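Long-range contacts in sugar kinase (Agrobacterium tumefaciens, PDB 2RBC), which probably phosphorylates a sugar or related carbohydrate at the expense of ATP, as a putative ribokinase of the pfkB carbohydrate kinase family: residues Thr42-Ala47 against Tyr59-Ile64; Ala121-Ile126 against Arg133-Phe138; Phe209-Ala214 against Val241-Ala246; Gln236-Val241 against Cys248-Ala253. All blocks are in the same frame, centred on the assembly; numbering follows the deposited sequence.

Contact 1 (Thr42-Ala47 against Tyr59-Ile64)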
# COMPACT_ATOMS: atom_id res chain seq x y z
N THR A 42 -0.81 3.70 -3.88
CA THR A 42 0.56 3.86 -3.47
C THR A 42 1.46 3.41 -4.61
O THR A 42 1.44 2.23 -5.03
CB THR A 42 0.87 3.14 -2.18
OG1 THR A 42 -0.04 3.59 -1.19
CG2 THR A 42 2.28 3.48 -1.72
N LEU A 43 2.23 4.38 -5.11
CA LEU A 43 3.06 4.23 -6.29
C LEU A 43 4.50 4.14 -5.82
O LEU A 43 5.01 5.08 -5.23
CB LEU A 43 2.92 5.44 -7.24
CG LEU A 43 1.51 5.93 -7.60
CD1 LEU A 43 1.63 7.07 -8.60
CD2 LEU A 43 0.66 4.77 -8.15
N PHE A 44 5.11 2.98 -6.05
CA PHE A 44 6.45 2.67 -5.63
C PHE A 44 7.32 2.68 -6.88
O PHE A 44 7.12 1.85 -7.76
CB PHE A 44 6.54 1.25 -5.04
CG PHE A 44 5.80 1.06 -3.75
CD1 PHE A 44 6.42 1.30 -2.54
CD2 PHE A 44 4.50 0.56 -3.75
CE1 PHE A 44 5.76 1.09 -1.35
CE2 PHE A 44 3.85 0.31 -2.54
CZ PHE A 44 4.47 0.61 -1.36
N ARG A 45 8.26 3.62 -6.94
CA ARG A 45 9.14 3.81 -8.11
C ARG A 45 10.41 3.02 -7.87
O ARG A 45 11.11 3.23 -6.87
CB ARG A 45 9.41 5.29 -8.32
CG ARG A 45 9.69 5.68 -9.73
CD ARG A 45 10.07 7.11 -9.77
NE ARG A 45 10.33 7.55 -11.14
CZ ARG A 45 10.62 8.80 -11.47
NH1 ARG A 45 10.70 9.72 -10.54
NH2 ARG A 45 10.83 9.12 -12.74
N VAL A 46 10.67 2.05 -8.73
CA VAL A 46 11.78 1.15 -8.59
C VAL A 46 12.64 1.17 -9.87
O VAL A 46 12.18 1.62 -10.91
CB VAL A 46 11.29 -0.27 -8.32
CG1 VAL A 46 10.48 -0.32 -7.00
CG2 VAL A 46 10.45 -0.80 -9.52
N ALA A 47 13.89 0.70 -9.77
CA ALA A 47 14.77 0.60 -10.94
C ALA A 47 14.28 -0.57 -11.77
O ALA A 47 13.77 -0.41 -12.89
CB ALA A 47 16.20 0.40 -10.52
N TYR A 59 12.83 3.90 -4.79
CA TYR A 59 13.56 5.13 -4.56
C TYR A 59 12.67 6.33 -4.41
O TYR A 59 13.14 7.36 -3.97
CB TYR A 59 14.65 5.37 -5.59
CG TYR A 59 14.21 5.45 -7.00
CD1 TYR A 59 13.84 6.66 -7.57
CD2 TYR A 59 14.24 4.32 -7.80
CE1 TYR A 59 13.47 6.72 -8.92
CE2 TYR A 59 13.86 4.37 -9.12
CZ TYR A 59 13.49 5.56 -9.69
OH TYR A 59 13.09 5.55 -11.03
N GLU A 60 11.39 6.18 -4.74
CA GLU A 60 10.42 7.24 -4.56
C GLU A 60 9.08 6.57 -4.28
O GLU A 60 8.79 5.52 -4.86
CB GLU A 60 10.33 8.09 -5.83
CG GLU A 60 9.53 9.33 -5.68
CD GLU A 60 9.65 10.25 -6.88
OE1 GLU A 60 10.46 9.96 -7.78
OE2 GLU A 60 8.92 11.25 -6.89
N VAL A 61 8.31 7.12 -3.36
CA VAL A 61 6.97 6.56 -3.03
C VAL A 61 5.97 7.71 -2.95
O VAL A 61 6.22 8.71 -2.27
CB VAL A 61 6.98 5.74 -1.70
CG1 VAL A 61 5.58 5.20 -1.35
CG2 VAL A 61 8.02 4.59 -1.76
N LEU A 62 4.85 7.57 -3.63
CA LEU A 62 3.78 8.58 -3.63
C LEU A 62 2.46 7.90 -3.34
O LEU A 62 2.10 6.94 -4.02
CB LEU A 62 3.68 9.28 -4.99
CG LEU A 62 2.61 10.39 -5.26
CD1 LEU A 62 2.89 11.65 -4.41
CD2 LEU A 62 2.48 10.73 -6.72
N GLN A 63 1.77 8.42 -2.34
CA GLN A 63 0.39 8.06 -2.07
C GLN A 63 -0.53 9.14 -2.60
O GLN A 63 -0.40 10.31 -2.23
CB GLN A 63 0.16 7.85 -0.60
CG GLN A 63 0.94 6.65 -0.08
CD GLN A 63 0.50 6.22 1.32
OE1 GLN A 63 0.76 6.91 2.28
NE2 GLN A 63 -0.12 5.06 1.41
N ILE A 64 -1.42 8.74 -3.50
CA ILE A 64 -2.28 9.66 -4.22
C ILE A 64 -3.69 9.07 -4.43
O ILE A 64 -3.85 7.93 -4.87
CB ILE A 64 -1.60 10.18 -5.55
CG1 ILE A 64 -2.45 11.27 -6.20
CG2 ILE A 64 -1.18 9.06 -6.53
CD1 ILE A 64 -1.67 12.10 -7.21

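Contact 2 (Ala121-Ile126 against Arg133-Phe138). With EDO (1,2-ethanediol), chain H; EDO (1,2-ethanediol), chain L.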
# COMPACT_ATOMS: atom_id res chain seq x y z
N ALA A 121 -11.40 1.51 -1.73
CA ALA A 121 -10.49 0.96 -2.71
C ALA A 121 -9.10 1.53 -2.50
O ALA A 121 -8.92 2.71 -2.21
CB ALA A 121 -10.97 1.27 -4.15
N LEU A 122 -8.11 0.67 -2.69
CA LEU A 122 -6.71 1.08 -2.67
C LEU A 122 -5.96 0.17 -3.61
O LEU A 122 -6.40 -0.98 -3.84
CB LEU A 122 -6.15 1.01 -1.22
CG LEU A 122 -6.07 -0.36 -0.53
CD1 LEU A 122 -4.76 -1.13 -0.86
CD2 LEU A 122 -6.23 -0.17 0.98
N SER A 123 -4.86 0.66 -4.19
CA SER A 123 -3.95 -0.19 -4.96
C SER A 123 -2.47 0.05 -4.68
O SER A 123 -2.08 1.16 -4.35
CB SER A 123 -4.15 0.02 -6.46
OG SER A 123 -5.52 -0.08 -6.81
N THR A 124 -1.66 -1.00 -4.80
CA THR A 124 -0.22 -0.81 -4.96
C THR A 124 0.13 -0.86 -6.46
O THR A 124 -0.31 -1.78 -7.17
CB THR A 124 0.59 -1.83 -4.18
OG1 THR A 124 0.64 -1.42 -2.81
CG2 THR A 124 2.02 -1.98 -4.72
N ILE A 125 0.90 0.12 -6.91
CA ILE A 125 1.44 0.11 -8.27
C ILE A 125 2.95 0.27 -8.18
O ILE A 125 3.43 1.23 -7.61
CB ILE A 125 0.81 1.19 -9.16
CG1 ILE A 125 -0.71 1.10 -9.13
CG2 ILE A 125 1.31 1.04 -10.60
CD1 ILE A 125 -1.46 2.15 -9.94
N ILE A 126 3.67 -0.70 -8.72
CA ILE A 126 5.14 -0.71 -8.75
C ILE A 126 5.51 -0.32 -10.18
O ILE A 126 5.14 -1.03 -11.12
CB ILE A 126 5.73 -2.07 -8.35
CG1 ILE A 126 5.21 -2.50 -6.95
CG2 ILE A 126 7.27 -2.03 -8.38
CD1 ILE A 126 5.35 -3.96 -6.64
N ARG A 133 4.41 -1.01 -15.38
CA ARG A 133 3.68 -1.12 -14.11
C ARG A 133 3.22 -2.52 -13.72
O ARG A 133 2.79 -3.30 -14.57
CB ARG A 133 2.44 -0.28 -14.16
CG ARG A 133 2.68 1.11 -14.65
CD ARG A 133 1.56 2.02 -14.22
NE ARG A 133 0.36 1.88 -15.03
CZ ARG A 133 0.20 2.40 -16.25
NH1 ARG A 133 1.18 3.05 -16.86
NH2 ARG A 133 -0.95 2.25 -16.86
N LEU A 134 3.28 -2.80 -12.42
CA LEU A 134 2.63 -3.96 -11.82
C LEU A 134 1.59 -3.42 -10.81
O LEU A 134 1.95 -2.66 -9.91
CB LEU A 134 3.64 -4.87 -11.15
CG LEU A 134 3.07 -5.90 -10.16
CD1 LEU A 134 2.04 -6.84 -10.80
CD2 LEU A 134 4.21 -6.66 -9.49
N ILE A 135 0.31 -3.79 -11.00
CA ILE A 135 -0.78 -3.30 -10.17
C ILE A 135 -1.39 -4.43 -9.34
O ILE A 135 -1.61 -5.55 -9.82
CB ILE A 135 -1.90 -2.61 -10.99
CG1 ILE A 135 -3.00 -2.05 -10.07
CG2 ILE A 135 -2.49 -3.58 -12.00
CD1 ILE A 135 -3.92 -1.04 -10.71
N VAL A 136 -1.63 -4.12 -8.07
CA VAL A 136 -2.24 -5.04 -7.13
C VAL A 136 -3.38 -4.24 -6.52
O VAL A 136 -3.19 -3.40 -5.65
CB VAL A 136 -1.25 -5.58 -6.08
CG1 VAL A 136 -1.91 -6.69 -5.30
CG2 VAL A 136 0.06 -6.06 -6.76
N PRO A 137 -4.56 -4.38 -7.09
CA PRO A 137 -5.69 -3.58 -6.69
C PRO A 137 -6.61 -4.28 -5.73
O PRO A 137 -6.93 -5.46 -5.92
CB PRO A 137 -6.41 -3.35 -8.01
CG PRO A 137 -6.22 -4.64 -8.71
CD PRO A 137 -4.87 -5.20 -8.27
N PHE A 138 -7.04 -3.54 -4.71
CA PHE A 138 -8.07 -3.99 -3.81
C PHE A 138 -9.35 -3.24 -4.12
O PHE A 138 -9.36 -2.03 -4.17
CB PHE A 138 -7.69 -3.72 -2.34
CG PHE A 138 -8.80 -4.00 -1.39
CD1 PHE A 138 -9.22 -5.29 -1.18
CD2 PHE A 138 -9.48 -2.97 -0.76
CE1 PHE A 138 -10.28 -5.57 -0.33
CE2 PHE A 138 -10.53 -3.24 0.09
CZ PHE A 138 -10.93 -4.55 0.29
C1 EDO H . 0.67 0.37 0.01
O1 EDO H . 1.36 -0.16 1.15
C2 EDO H . -0.62 -0.40 -0.29
O2 EDO H . -1.02 -0.25 -1.67
C1 EDO L . 0.35 2.58 -21.39
O1 EDO L . 1.69 2.55 -20.87
C2 EDO L . -0.61 1.77 -20.51
O2 EDO L . -1.68 2.60 -19.98
O HOH W 1 -8.26 -0.69 -6.31

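Contact 3 (Phe209-Ala214 against Val241-Ala246)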
# COMPACT_ATOMS: atom_id res chain seq x y z
N PHE A 209 -13.50 5.71 -26.13
CA PHE A 209 -13.02 4.37 -25.79
C PHE A 209 -11.48 4.34 -25.76
O PHE A 209 -10.82 5.03 -26.55
CB PHE A 209 -13.45 3.33 -26.86
CG PHE A 209 -14.93 3.08 -26.95
CD1 PHE A 209 -15.57 2.26 -26.01
CD2 PHE A 209 -15.67 3.58 -28.03
CE1 PHE A 209 -16.93 1.97 -26.13
CE2 PHE A 209 -17.04 3.33 -28.16
CZ PHE A 209 -17.68 2.52 -27.21
N SER A 210 -10.91 3.53 -24.86
CA SER A 210 -9.50 3.22 -24.89
C SER A 210 -9.34 2.16 -25.96
O SER A 210 -10.30 1.45 -26.29
CB SER A 210 -9.05 2.64 -23.54
OG SER A 210 -9.77 1.46 -23.26
N GLU A 211 -8.14 2.04 -26.50
CA GLU A 211 -7.92 0.99 -27.49
C GLU A 211 -8.33 -0.45 -27.02
O GLU A 211 -9.03 -1.20 -27.72
CB GLU A 211 -6.47 1.05 -27.97
CG GLU A 211 -6.13 -0.09 -28.88
CD GLU A 211 -4.82 0.13 -29.61
OE1 GLU A 211 -4.14 1.15 -29.37
OE2 GLU A 211 -4.50 -0.75 -30.45
N PRO A 212 -7.89 -0.86 -25.83
CA PRO A 212 -8.31 -2.17 -25.36
C PRO A 212 -9.82 -2.36 -25.23
O PRO A 212 -10.33 -3.44 -25.52
CB PRO A 212 -7.65 -2.28 -23.99
CG PRO A 212 -6.67 -1.26 -23.92
CD PRO A 212 -7.00 -0.19 -24.88
N ALA A 213 -10.55 -1.34 -24.80
CA ALA A 213 -12.01 -1.48 -24.66
C ALA A 213 -12.67 -1.65 -26.04
O ALA A 213 -13.52 -2.53 -26.25
CB ALA A 213 -12.58 -0.24 -23.94
N ALA A 214 -12.25 -0.80 -26.98
CA ALA A 214 -12.77 -0.84 -28.34
C ALA A 214 -12.44 -2.16 -29.03
O ALA A 214 -13.27 -2.69 -29.79
CB ALA A 214 -12.24 0.32 -29.13
N VAL A 241 -11.79 6.77 -30.36
CA VAL A 241 -10.94 5.75 -29.77
C VAL A 241 -9.56 6.34 -29.64
O VAL A 241 -8.99 6.83 -30.65
CB VAL A 241 -10.90 4.45 -30.61
CG1 VAL A 241 -10.06 3.38 -29.87
CG2 VAL A 241 -12.33 3.91 -30.89
N THR A 242 -9.02 6.35 -28.42
CA THR A 242 -7.64 6.85 -28.18
C THR A 242 -6.66 5.71 -28.31
O THR A 242 -6.99 4.55 -28.00
CB THR A 242 -7.49 7.51 -26.82
OG1 THR A 242 -7.80 6.54 -25.80
CG2 THR A 242 -8.43 8.71 -26.71
N ALA A 243 -5.45 6.03 -28.79
CA ALA A 243 -4.38 5.04 -29.02
C ALA A 243 -3.04 5.52 -28.46
O ALA A 243 -1.98 5.21 -29.00
CB ALA A 243 -4.28 4.69 -30.54
N GLY A 244 -3.09 6.29 -27.37
CA GLY A 244 -1.89 6.88 -26.76
C GLY A 244 -1.03 7.66 -27.73
O GLY A 244 -1.49 8.56 -28.43
N PRO A 245 0.25 7.31 -27.81
CA PRO A 245 1.13 8.07 -28.71
C PRO A 245 0.78 7.94 -30.17
O PRO A 245 1.29 8.73 -30.97
CB PRO A 245 2.51 7.50 -28.45
CG PRO A 245 2.30 6.23 -27.71
CD PRO A 245 0.95 6.22 -27.12
N ALA A 246 -0.09 6.99 -30.52
CA ALA A 246 -0.53 6.77 -31.91
C ALA A 246 -1.70 7.69 -32.35
O ALA A 246 -2.08 7.71 -33.54
CB ALA A 246 -0.85 5.28 -32.15

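Contact 4 (Gln236-Val241 against Cys248-Ala253)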
# COMPACT_ATOMS: atom_id res chain seq x y z
N GLN A 236 -25.75 8.08 -33.90
CA GLN A 236 -26.13 9.41 -33.42
C GLN A 236 -25.22 9.89 -32.27
O GLN A 236 -25.50 10.91 -31.65
CB GLN A 236 -27.58 9.31 -32.93
CG GLN A 236 -28.25 10.59 -32.47
CD GLN A 236 -29.49 10.32 -31.56
OE1 GLN A 236 -29.46 9.48 -30.62
NE2 GLN A 236 -30.59 11.01 -31.87
N THR A 237 -24.12 9.19 -32.06
CA THR A 237 -23.23 9.42 -30.94
C THR A 237 -21.87 9.85 -31.47
O THR A 237 -21.38 9.29 -32.47
CB THR A 237 -23.12 8.13 -30.11
OG1 THR A 237 -24.44 7.66 -29.79
CG2 THR A 237 -22.33 8.30 -28.79
N PHE A 238 -21.25 10.85 -30.82
CA PHE A 238 -19.81 11.11 -30.98
C PHE A 238 -18.99 9.91 -30.44
O PHE A 238 -19.14 9.52 -29.28
CB PHE A 238 -19.43 12.42 -30.29
CG PHE A 238 -17.96 12.74 -30.39
CD1 PHE A 238 -17.06 12.14 -29.52
CD2 PHE A 238 -17.48 13.64 -31.35
CE1 PHE A 238 -15.72 12.43 -29.60
CE2 PHE A 238 -16.14 13.92 -31.43
CZ PHE A 238 -15.26 13.32 -30.55
N ILE A 239 -18.14 9.32 -31.29
CA ILE A 239 -17.31 8.19 -30.89
C ILE A 239 -15.83 8.46 -31.19
O ILE A 239 -15.47 8.72 -32.32
CB ILE A 239 -17.66 6.92 -31.68
CG1 ILE A 239 -19.17 6.58 -31.57
CG2 ILE A 239 -16.76 5.74 -31.25
CD1 ILE A 239 -19.63 6.13 -30.21
N ALA A 240 -15.01 8.36 -30.15
CA ALA A 240 -13.57 8.44 -30.30
C ALA A 240 -12.90 7.17 -29.75
O ALA A 240 -13.39 6.56 -28.81
CB ALA A 240 -13.01 9.72 -29.56
N VAL A 241 -11.79 6.77 -30.36
CA VAL A 241 -10.94 5.75 -29.77
C VAL A 241 -9.56 6.34 -29.64
O VAL A 241 -8.99 6.83 -30.65
CB VAL A 241 -10.90 4.45 -30.61
CG1 VAL A 241 -10.06 3.38 -29.87
CG2 VAL A 241 -12.33 3.91 -30.89
N CYS A 248 -5.57 9.67 -32.03
CA CYS A 248 -7.00 9.52 -31.71
C CYS A 248 -7.82 9.57 -33.01
O CYS A 248 -7.66 10.47 -33.82
CB CYS A 248 -7.40 10.64 -30.77
SG CYS A 248 -9.13 10.62 -30.37
N TRP A 249 -8.65 8.55 -33.21
CA TRP A 249 -9.58 8.47 -34.32
C TRP A 249 -10.97 8.72 -33.82
O TRP A 249 -11.31 8.29 -32.73
CB TRP A 249 -9.55 7.07 -34.93
CG TRP A 249 -8.34 6.79 -35.76
CD1 TRP A 249 -8.24 6.90 -37.11
CD2 TRP A 249 -7.06 6.36 -35.29
NE1 TRP A 249 -6.98 6.56 -37.51
CE2 TRP A 249 -6.24 6.20 -36.42
CE3 TRP A 249 -6.54 6.05 -34.02
CZ2 TRP A 249 -4.92 5.77 -36.34
CZ3 TRP A 249 -5.20 5.61 -33.94
CH2 TRP A 249 -4.41 5.49 -35.10
N TRP A 250 -11.79 9.44 -34.59
CA TRP A 250 -13.18 9.67 -34.15
C TRP A 250 -14.13 9.87 -35.31
O TRP A 250 -13.71 10.17 -36.45
CB TRP A 250 -13.28 10.88 -33.17
CG TRP A 250 -13.28 12.27 -33.82
CD1 TRP A 250 -14.37 13.01 -34.15
CD2 TRP A 250 -12.14 13.06 -34.16
NE1 TRP A 250 -13.98 14.21 -34.69
CE2 TRP A 250 -12.61 14.27 -34.69
CE3 TRP A 250 -10.75 12.86 -34.05
CZ2 TRP A 250 -11.75 15.27 -35.16
CZ3 TRP A 250 -9.90 13.85 -34.48
CH2 TRP A 250 -10.41 15.05 -35.03
N THR A 251 -15.41 9.69 -34.98
CA THR A 251 -16.52 10.01 -35.85
C THR A 251 -17.52 10.91 -35.10
O THR A 251 -17.82 10.73 -33.91
CB THR A 251 -17.23 8.71 -36.38
OG1 THR A 251 -17.74 7.95 -35.28
CG2 THR A 251 -16.31 7.81 -37.20
N GLU A 252 -18.03 11.90 -35.82
CA GLU A 252 -19.07 12.78 -35.31
C GLU A 252 -20.42 12.08 -35.34
O GLU A 252 -20.64 11.13 -36.12
CB GLU A 252 -19.17 14.03 -36.17
CG GLU A 252 -17.86 14.78 -36.37
CD GLU A 252 -17.42 15.58 -35.16
OE1 GLU A 252 -18.22 15.74 -34.19
OE2 GLU A 252 -16.26 16.05 -35.19
N ALA A 253 -21.36 12.59 -34.53
CA ALA A 253 -22.76 12.20 -34.61
C ALA A 253 -23.25 12.34 -36.03
O ALA A 253 -22.89 13.28 -36.71
CB ALA A 253 -23.61 13.07 -33.69
O HOH W 2 -20.29 8.71 -34.79

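Contact 1 (Thr42-Ala47 against Tyr59-Ile64)
Thr42 and Gln63 face each other as a non-hydrogen-bonded antiparallel pair, and their side chains run alongside one another in the same direction. Gln63 NE2 donates to Thr42 OG1 at 3.0 Å, with the hydroxyl oxygen lying only 9° out of the amide plane; the other end of that amide, OE1, is taken by Arg97. On the same face, the CG2 methyl of Val61 touches the Phe44 ring at CD1 (3.7 Å), while its CG1 meets Thr42 CG2, also at 3.7 Å. This side is the tightly packed one, covered by Val136 and Phe138 of the second subunit. Beneath it the backbones pair closely: Leu43 N reaches Leu62 O at 2.8 Å, and Leu62 N returns to Leu43 O.

The other face is looser. Leu43 CD1 comes no nearer than 4.0 Å to Ile64 CG2, and toward the exposed end the packing gives way to charge. Arg45 is extended from CG to NE, which carries its NH1 to Glu60 OE1 at 2.8 Å. The carboxylate oxygen lies in the guanidinium plane and is met on its syn side, although the two groups are turned 50° apart. Tyr59 N donates to Arg45 O, and the same oxygen lies over one face of the Tyr59 ring. Arg97 on OE1 would probably strengthen Gln63 NE2 as a donor to Thr42, whereas solvent probably weakens the partly exposed salt bridge beside Phe310.

Contact 2 (Ala121-Ile126 against Arg133-Phe138)
Ile126 and Leu134 lie side by side and point the same way, CD1 of the isoleucine 4.1 Å from CD2 of the leucine, whereas on the same face Leu122 and Phe138 meet at a slant through CG and CB. Phe138 packs on Val61 of the second subunit.

On the reverse face Ile125 is paired with Ile135, whose side chain has two conformers. Arg133 runs alongside Ile125, laying its CD against CG2 at 3.8 Å before the chain bends at chi3 (-78°). That bend turns the guanidinium aside, where NH1 bonds Thr271 and NH2 reaches an ethanediol. Farther along, Ser123 OG lies beside Pro137 CA (3.5 Å). A water joins Ser123 OG to Phe138 O, donating to the carbonyl at 2.8 Å; a glycerol also bonds the hydroxyl.

Between the strands, Leu122-Phe138, Thr124-Val136 and Ile126-Leu134 are the hydrogen-bonded pairs, Val136 N to Thr124 O being 2.8 Å; the bond from Leu122 N to Phe138 O is weak. Such two-faced pairing, at 167° between strand axes, is that of a beta hairpin. Here it supplies two strands of the four-stranded sheet, 133-138 being outermost within the chain; through Leu134 and Ile135 the sheet runs on into the other subunit, consistent with the dimerising lid of ribokinase relatives.

Contact 3 (Phe209-Ala214 against Val241-Ala246)
Phe209 and Val241 sit opposite each other on parallel strands, their CA atoms 4.7 Å apart, and the contact divides into backbone bonding, apolar packing and helix capping. Thr242 N donates to Phe209 O in a bond 2.9 Å long with 164° at the hydrogen. Its donor approaches at a C=O...N angle of 172°. The same carbonyl oxygen also receives a CA-H...O contact from Val241 CA, so one acceptor gathers two approaches from consecutive residues.

The apolar part centres on Val241. CG1, set anti to the backbone N (chi1 -176°), meets Ala214 CB at 3.8 Å in the first turn of the helix, while CG2 lies 4.2 Å from Phe209 CB. Ala214 and Val241 are further covered by Met226 and Leu227 of helix 223-233. At the margin, the extended Glu211 side chain brings OE1 to Ala243 CB at 3.7 Å.

Capping takes place within 209-214. Ser210 OG accepts from Ala213 N at 3.3 Å and is also hydrogen-bonded to Asp190 OD1, so the N-cap hydroxyl is held from two residues. Strand 206-210 thus passes directly into helix 211-218, and one further helix, 223-233, intervenes before the parallel strand 238-242. Helices linking neighbouring parallel strands in this way make a beta-alpha-beta crossover, consistent with the alpha/beta core of the ribokinase-like fold.

Contact 4 (Gln236-Val241 against Cys248-Ala253)
Ile239 and Thr251 satisfy each other's backbones as a hydrogen-bonded antiparallel pair: Thr251 N donates to Ile239 O at 2.8 Å, and Ile239 N to Thr251 O at 3.0 Å. Val241 and Trp249 repeat the exchange two residues on, with Val241 N to Trp249 O at 2.9 Å and the return bond somewhat longer. Between these pairs, Ala240 turns its own N-H and C=O to Ile207 and Phe209 of the adjoining strand, so its peptide groups are used on the side facing away from Trp250.

Where the strands part, water takes over. One molecule donates toward Thr237 O (2.6 Å) and Glu252 O and is also bonded to Thr251 OG1, though further acceptors elsewhere may compete for its protons.

Glu252 has a partner for each carboxylate oxygen. OE2 accepts from Trp250 NE1 at 3.0 Å; the oxygen lies close to the indole plane, yet the N-H arrives from above the carboxylate plane, 59° out of it. OE1 is bonded to Ser292 OG and borders the edge of the Phe238 ring. With the indole so fixed, Trp250 CD1 lies 3.4 Å from Phe238 CE2; the Phe238 ring and the five-membered ring of Trp250 differ by 26° in plane but are slid apart, leaving little overlap.

Helix 292-307 packs against the Phe238, Cys248 and Trp250 side, helix 223-233 against Val241, Trp249 and Thr251, and the hairpin itself lies between strands 206-210 and 258-261.

The four contacts form two groups in the fold. Contacts 1 and 2, with centres 11 Å apart, follow one another along the chain and build the four-stranded sheet: strands 39-45 and 121-127 are neighbours in it, joined by Thr42 O to Ile125 N. Contacts 3 and 4, 12 Å apart, come later, alternate in sequence and share Val241 on strand 238-242 of the large mixed sheet. Contacts 1 and 4 lie on opposite sides of the chain's centre, their centres 36 Å apart. Of the four, only contacts 1 and 2 touch the second subunit, through the small sheet, whereas the hairpin of contact 4 extends the large sheet far from it.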